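Local coordinates for protein purine phosphoribosyltransferase (Pyrococcus horikoshii, PDB 1VDM) that probably transfers a phosphoribosyl group between phosphoribosyl pyrophosphate and a purine base, as expected of a type I phosphoribosyltransferase, at residues G[1-6]-G[139-144]; G[55-60]-G[73-78]. One frame throughout, in Å; residues are numbered along the deposited sequence.

Contact 1. Residues G[1-6]-G[139-144]; sequences MDKVYL and WIVFPW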
loop_
_atom_site.group_PDB
_atom_site.type_symbol
_atom_site.label_atom_id
_atom_site.label_comp_id
_atom_site.label_asym_id
_atom_site.label_seq_id
_atom_site.Cartn_x
_atom_site.Cartn_y
_atom_site.Cartn_z
ATOM N N MET G 1 -40.314 7.637 -20.625
ATOM C CA MET G 1 -39.707 8.272 -19.417
ATOM C C MET G 1 -39.907 9.780 -19.359
ATOM O O MET G 1 -39.167 10.548 -19.984
ATOM C CB MET G 1 -38.212 7.945 -19.344
ATOM C CG MET G 1 -37.932 6.550 -18.804
ATOM S SD MET G 1 -36.224 6.028 -19.008
ATOM C CE MET G 1 -36.382 5.065 -20.501
ATOM N N ASP G 2 -40.913 10.187 -18.592
ATOM C CA ASP G 2 -41.250 11.595 -18.414
ATOM C C ASP G 2 -40.658 12.157 -17.127
ATOM O O ASP G 2 -41.228 13.056 -16.499
ATOM C CB ASP G 2 -42.773 11.772 -18.411
ATOM C CG ASP G 2 -43.487 10.698 -17.600
ATOM O OD1 ASP G 2 -43.206 10.569 -16.385
ATOM O OD2 ASP G 2 -44.331 9.981 -18.186
ATOM N N LYS G 3 -39.515 11.605 -16.736
ATOM C CA LYS G 3 -38.807 12.046 -15.546
ATOM C C LYS G 3 -37.396 12.469 -15.949
ATOM O O LYS G 3 -36.880 12.051 -16.992
ATOM C CB LYS G 3 -38.726 10.915 -14.526
ATOM C CG LYS G 3 -40.006 10.638 -13.776
ATOM C CD LYS G 3 -39.825 9.443 -12.855
ATOM C CE LYS G 3 -41.052 9.205 -12.001
ATOM N NZ LYS G 3 -40.883 8.005 -11.141
ATOM N N VAL G 4 -36.778 13.315 -15.136
ATOM C CA VAL G 4 -35.415 13.761 -15.417
ATOM C C VAL G 4 -34.457 13.147 -14.397
ATOM O O VAL G 4 -34.558 13.410 -13.194
ATOM C CB VAL G 4 -35.294 15.308 -15.377
ATOM C CG1 VAL G 4 -33.823 15.733 -15.377
ATOM C CG2 VAL G 4 -35.985 15.896 -16.573
ATOM N N TYR G 5 -33.541 12.316 -14.892
ATOM C CA TYR G 5 -32.559 11.649 -14.033
ATOM C C TYR G 5 -31.200 12.341 -14.050
ATOM O O TYR G 5 -30.363 12.061 -14.901
ATOM C CB TYR G 5 -32.371 10.181 -14.449
ATOM C CG TYR G 5 -33.624 9.362 -14.348
ATOM C CD1 TYR G 5 -34.608 9.434 -15.341
ATOM C CD2 TYR G 5 -33.858 8.550 -13.239
ATOM C CE1 TYR G 5 -35.795 8.717 -15.229
ATOM C CE2 TYR G 5 -35.043 7.828 -13.115
ATOM C CZ TYR G 5 -36.006 7.919 -14.112
ATOM O OH TYR G 5 -37.188 7.235 -13.983
ATOM N N LEU G 6 -30.993 13.235 -13.097
ATOM C CA LEU G 6 -29.743 13.976 -12.932
ATOM C C LEU G 6 -28.595 13.077 -12.450
ATOM O O LEU G 6 -28.684 12.405 -11.431
ATOM C CB LEU G 6 -29.984 15.099 -11.923
ATOM C CG LEU G 6 -30.621 16.335 -12.563
ATOM C CD1 LEU G 6 -30.569 17.558 -11.645
ATOM C CD2 LEU G 6 -29.938 16.747 -13.866
ATOM N N TRP G 139 -40.697 15.693 -13.413
ATOM C CA TRP G 139 -40.308 15.339 -12.058
ATOM C C TRP G 139 -38.827 14.956 -12.139
ATOM O O TRP G 139 -38.409 14.210 -13.042
ATOM C CB TRP G 139 -41.137 14.170 -11.526
ATOM C CG TRP G 139 -40.675 13.682 -10.179
ATOM C CD1 TRP G 139 -39.788 12.672 -9.933
ATOM C CD2 TRP G 139 -41.044 14.210 -8.898
ATOM N NE1 TRP G 139 -39.580 12.539 -8.579
ATOM C CE2 TRP G 139 -40.339 13.469 -7.920
ATOM C CE3 TRP G 139 -41.900 15.238 -8.479
ATOM C CZ2 TRP G 139 -40.466 13.721 -6.552
ATOM C CZ3 TRP G 139 -42.025 15.489 -7.115
ATOM C CH2 TRP G 139 -41.310 14.732 -6.168
ATOM N N ILE G 140 -38.034 15.489 -11.214
ATOM C CA ILE G 140 -36.603 15.213 -11.204
ATOM C C ILE G 140 -36.183 14.138 -10.209
ATOM O O ILE G 140 -36.465 14.236 -9.012
ATOM C CB ILE G 140 -35.778 16.477 -10.870
ATOM C CG1 ILE G 140 -36.227 17.647 -11.736
ATOM C CG2 ILE G 140 -34.292 16.207 -11.122
ATOM C CD1 ILE G 140 -35.619 18.951 -11.318
ATOM N N VAL G 141 -35.511 13.110 -10.716
ATOM C CA VAL G 141 -34.997 12.054 -9.852
ATOM C C VAL G 141 -33.517 12.361 -9.672
ATOM O O VAL G 141 -32.739 12.272 -10.618
ATOM C CB VAL G 141 -35.129 10.652 -10.478
ATOM C CG1 VAL G 141 -34.584 9.619 -9.512
ATOM C CG2 VAL G 141 -36.583 10.357 -10.810
ATOM N N PHE G 142 -33.139 12.748 -8.462
ATOM C CA PHE G 142 -31.747 13.067 -8.175
ATOM C C PHE G 142 -30.873 11.811 -8.047
ATOM O O PHE G 142 -31.384 10.702 -7.844
ATOM C CB PHE G 142 -31.663 13.926 -6.914
ATOM C CG PHE G 142 -32.222 15.299 -7.095
ATOM C CD1 PHE G 142 -33.486 15.626 -6.603
ATOM C CD2 PHE G 142 -31.497 16.270 -7.784
ATOM C CE1 PHE G 142 -34.022 16.912 -6.790
ATOM C CE2 PHE G 142 -32.025 17.558 -7.978
ATOM C CZ PHE G 142 -33.288 17.878 -7.480
ATOM N N PRO G 143 -29.536 11.978 -8.151
ATOM C CA PRO G 143 -28.581 10.865 -8.061
ATOM C C PRO G 143 -28.654 10.102 -6.742
ATOM O O PRO G 143 -28.288 8.933 -6.679
ATOM C CB PRO G 143 -27.222 11.546 -8.235
ATOM C CG PRO G 143 -27.534 12.909 -8.738
ATOM C CD PRO G 143 -28.824 13.266 -8.103
ATOM N N TRP G 144 -29.121 10.769 -5.693
ATOM C CA TRP G 144 -29.221 10.146 -4.374
ATOM C C TRP G 144 -30.611 9.596 -4.033
ATOM O O TRP G 144 -30.878 9.231 -2.886
ATOM C CB TRP G 144 -28.811 11.155 -3.305
ATOM C CG TRP G 144 -29.742 12.311 -3.186
ATOM C CD1 TRP G 144 -30.895 12.370 -2.442
ATOM C CD2 TRP G 144 -29.607 13.594 -3.820
ATOM N NE1 TRP G 144 -31.486 13.621 -2.575
ATOM C CE2 TRP G 144 -30.715 14.387 -3.414
ATOM C CE3 TRP G 144 -28.662 14.152 -4.687
ATOM C CZ2 TRP G 144 -30.894 15.703 -3.846
ATOM C CZ3 TRP G 144 -28.844 15.471 -5.118
ATOM C CH2 TRP G 144 -29.951 16.226 -4.696
HETATM O O HOH W 1 -30.789 10.415 -10.744
#

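Contact 2. Residues G[55-60]-G[73-78]; sequences VIDVKF and ITIPIH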
loop_
_atom_site.group_PDB
_atom_site.type_symbol
_atom_site.label_atom_id
_atom_site.label_comp_id
_atom_site.label_asym_id
_atom_site.label_seq_id
_atom_site.Cartn_x
_atom_site.Cartn_y
_atom_site.Cartn_z
ATOM N N VAL G 55 -29.138 23.099 9.611
ATOM C CA VAL G 55 -30.107 22.236 8.959
ATOM C C VAL G 55 -31.543 22.470 9.408
ATOM O O VAL G 55 -31.829 22.610 10.601
ATOM C CB VAL G 55 -29.760 20.756 9.183
ATOM C CG1 VAL G 55 -30.835 19.869 8.579
ATOM C CG2 VAL G 55 -28.413 20.448 8.555
ATOM N N ILE G 56 -32.447 22.527 8.435
ATOM C CA ILE G 56 -33.862 22.704 8.728
ATOM C C ILE G 56 -34.646 21.645 7.960
ATOM O O ILE G 56 -34.304 21.315 6.824
ATOM C CB ILE G 56 -34.359 24.117 8.327
ATOM C CG1 ILE G 56 -35.736 24.367 8.952
ATOM C CG2 ILE G 56 -34.419 24.249 6.808
ATOM C CD1 ILE G 56 -36.159 25.827 8.977
ATOM N N ASP G 57 -35.675 21.093 8.594
ATOM C CA ASP G 57 -36.512 20.078 7.955
ATOM C C ASP G 57 -37.969 20.499 8.085
ATOM O O ASP G 57 -38.487 20.657 9.193
ATOM C CB ASP G 57 -36.309 18.704 8.613
ATOM C CG ASP G 57 -36.778 17.542 7.728
ATOM O OD1 ASP G 57 -36.536 16.370 8.109
ATOM O OD2 ASP G 57 -37.377 17.795 6.656
ATOM N N VAL G 58 -38.617 20.700 6.944
ATOM C CA VAL G 58 -40.019 21.095 6.923
ATOM C C VAL G 58 -40.844 19.948 6.353
ATOM O O VAL G 58 -40.501 19.378 5.318
ATOM C CB VAL G 58 -40.230 22.356 6.065
ATOM C CG1 VAL G 58 -41.689 22.764 6.098
ATOM C CG2 VAL G 58 -39.355 23.486 6.583
ATOM N N LYS G 59 -41.927 19.607 7.034
ATOM C CA LYS G 59 -42.775 18.517 6.571
ATOM C C LYS G 59 -44.241 18.944 6.488
ATOM O O LYS G 59 -44.687 19.860 7.165
ATOM C CB LYS G 59 -42.627 17.348 7.545
ATOM C CG LYS G 59 -42.080 16.091 6.865
ATOM C CD LYS G 59 -41.238 15.237 7.814
ATOM C CE LYS G 59 -39.748 15.258 7.453
ATOM N NZ LYS G 59 -38.947 15.102 8.665
ATOM N N PHE G 60 -45.001 18.273 5.628
ATOM C CA PHE G 60 -46.404 18.656 5.468
ATOM C C PHE G 60 -47.375 17.493 5.740
ATOM O O PHE G 60 -47.193 16.367 5.291
ATOM C CB PHE G 60 -46.595 19.173 4.041
ATOM C CG PHE G 60 -45.912 20.497 3.879
ATOM C CD1 PHE G 60 -44.610 20.542 3.398
ATOM C CD2 PHE G 60 -46.590 21.667 4.178
ATOM C CE1 PHE G 60 -43.984 21.766 3.216
ATOM C CE2 PHE G 60 -45.957 22.893 3.990
ATOM C CZ PHE G 60 -44.654 22.947 3.510
ATOM N N ILE G 73 -42.283 21.673 11.421
ATOM C CA ILE G 73 -40.826 21.708 11.389
ATOM C C ILE G 73 -40.174 20.587 12.193
ATOM O O ILE G 73 -40.059 20.672 13.416
ATOM C CB ILE G 73 -40.308 23.068 11.886
ATOM C CG1 ILE G 73 -40.832 24.172 10.962
ATOM C CG2 ILE G 73 -38.787 23.074 11.913
ATOM C CD1 ILE G 73 -40.284 25.552 11.250
ATOM N N THR G 74 -39.748 19.544 11.478
ATOM C CA THR G 74 -39.095 18.367 12.058
ATOM C C THR G 74 -37.779 18.728 12.746
ATOM O O THR G 74 -37.585 18.441 13.926
ATOM C CB THR G 74 -38.786 17.308 10.966
ATOM O OG1 THR G 74 -39.781 17.369 9.938
ATOM C CG2 THR G 74 -38.760 15.903 11.566
ATOM N N ILE G 75 -36.875 19.338 11.984
ATOM C CA ILE G 75 -35.577 19.757 12.494
ATOM C C ILE G 75 -35.476 21.274 12.391
ATOM O O ILE G 75 -35.423 21.831 11.295
ATOM C CB ILE G 75 -34.432 19.131 11.682
ATOM C CG1 ILE G 75 -34.554 17.607 11.701
ATOM C CG2 ILE G 75 -33.092 19.570 12.256
ATOM C CD1 ILE G 75 -33.520 16.906 10.851
ATOM N N PRO G 76 -35.448 21.963 13.539
ATOM C CA PRO G 76 -35.359 23.423 13.569
ATOM C C PRO G 76 -33.939 23.959 13.493
ATOM O O PRO G 76 -32.969 23.209 13.585
ATOM C CB PRO G 76 -35.997 23.763 14.903
ATOM C CG PRO G 76 -35.460 22.674 15.769
ATOM C CD PRO G 76 -35.634 21.430 14.901
ATOM N N ILE G 77 -33.834 25.269 13.316
ATOM C CA ILE G 77 -32.547 25.937 13.282
ATOM C C ILE G 77 -32.618 26.931 14.431
ATOM O O ILE G 77 -33.692 27.449 14.734
ATOM C CB ILE G 77 -32.307 26.682 11.941
ATOM C CG1 ILE G 77 -33.461 27.638 11.643
ATOM C CG2 ILE G 77 -32.130 25.676 10.817
ATOM C CD1 ILE G 77 -33.281 28.408 10.356
ATOM N N HIS G 78 -31.491 27.179 15.088
ATOM C CA HIS G 78 -31.477 28.109 16.210
ATOM C C HIS G 78 -30.392 29.177 16.106
ATOM O O HIS G 78 -29.685 29.252 15.104
ATOM C CB HIS G 78 -31.330 27.333 17.520
ATOM C CG HIS G 78 -32.585 26.641 17.957
ATOM N ND1 HIS G 78 -33.736 27.326 18.282
ATOM C CD2 HIS G 78 -32.865 25.328 18.139
ATOM C CE1 HIS G 78 -34.670 26.466 18.649
ATOM N NE2 HIS G 78 -34.167 25.247 18.570
#

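Contact 1. Residues G[1-6]-G[139-144]
This is a short two-stranded parallel sheet that pairs the start of the chain, strand 3-5, with strand 139-141 near its end. It lies apart from the five-stranded core sheet of the type I phosphoribosyltransferase fold. An element built from the N terminus and a late part of the chain is consistent with the hood of these enzymes. The strand axes come within 4.6 Å and run at 28° to each other. The bonds follow the parallel ladder: Val4 gives its N-H to Trp139 O (2.8 Å) and accepts at its own O from Val141 N. The first of these is nearly straight, 168° at the hydrogen. Leu6 N then reaches back to Val141 O in a longer, more bent bond.

On one side of the sheet Tyr5 and Val141 lie side by side and point the same way. Val141 CG2 sits 4.2 Å from the centroid of the Tyr5 ring, an off-centre CH-pi contact. The same methyl meets Lys3 CD, which comes across it from a chain extended beyond CG. Phe147 meets the Tyr5 ring edge-to-face.

On the other side Leu6 CG rests on Ile140 CG2 at 3.9 Å. That methyl stands anti to the backbone N of Ile140, which turns it toward the first strand. It also covers one face of the Phe142 ring, off toward the rim. Leu6 CD1 touches Phe142 CE2, while Val92 adds to the packing of Ile140 and Phe142. Pro143 O accepts a hydrogen bond from Trp9 NE1 of a neighbouring subunit. Where the strands end, one water donates to Leu6 O at 3.0 Å and to Val141 O at 2.7 Å.

Contact 2. Residues G[55-60]-G[73-78]
Ile75 lays its CB and CG1 against CB of Asp57, with CB to CB at 3.6 Å. Val58 and Ile73 form an antiparallel, non-hydrogen-bonded pair at the edge of the core sheet of the phosphoribosyltransferase fold. Next to it Thr74 and Ile75 both face Asp57 in a classic beta bulge. Asp57 N bonds to Ile75 O at 2.8 Å, in the carbonyl plane and on a lone pair. Asp57 O receives two weak bonds, from Thr74 N and Ile75 N. The chain turns a corner at Thr74.

Past the bulge, Ile77 crosses Ile56, with its CG2 3.7 Å from Ile56 CB. With chi1 at 54°, Ile77 CG1 sits between its backbone N and carbonyl carbon, while CG2 is anti to that carbonyl carbon and faces strand 53-61. Leu109 packs on Ile77.

Lys59 has a chain bent at chi2, chi3 and chi4, which folds its end back over Asp57 and Thr74. Lys59 NZ forms a salt bridge with Asp57 OD1 (2.8 Å), coming from above the carboxylate plane, 60° out of it. Arg35 makes a long, weak ion pair with Asp57 OD1 and lies near Lys59 NZ, so the carboxylate may partly offset both charges. The ammonium also donates to the Thr74 hydroxyl, NZ to OG1 at 2.7 Å.

The chain starts in contact 1, where residues 1-6 wait for a partner strand 133 residues further on. From there it runs through helix 8-23, strand 29-33 and helix 38-47 into strand 53-61. Contact 2 closes a short loop here: the chain leaves this strand, returns along strand 70-73 and passes through 73-78. It then continues through the rest of the core sheet and helix 97-107 before segment 139-144 closes contact 1. Contact 2 is therefore nested inside the long loop of contact 1. Their centres are 25 Å apart and they do not touch. Contact 1 ties the N terminus to a strand late in the chain; contact 2 finishes an edge of the core sheet.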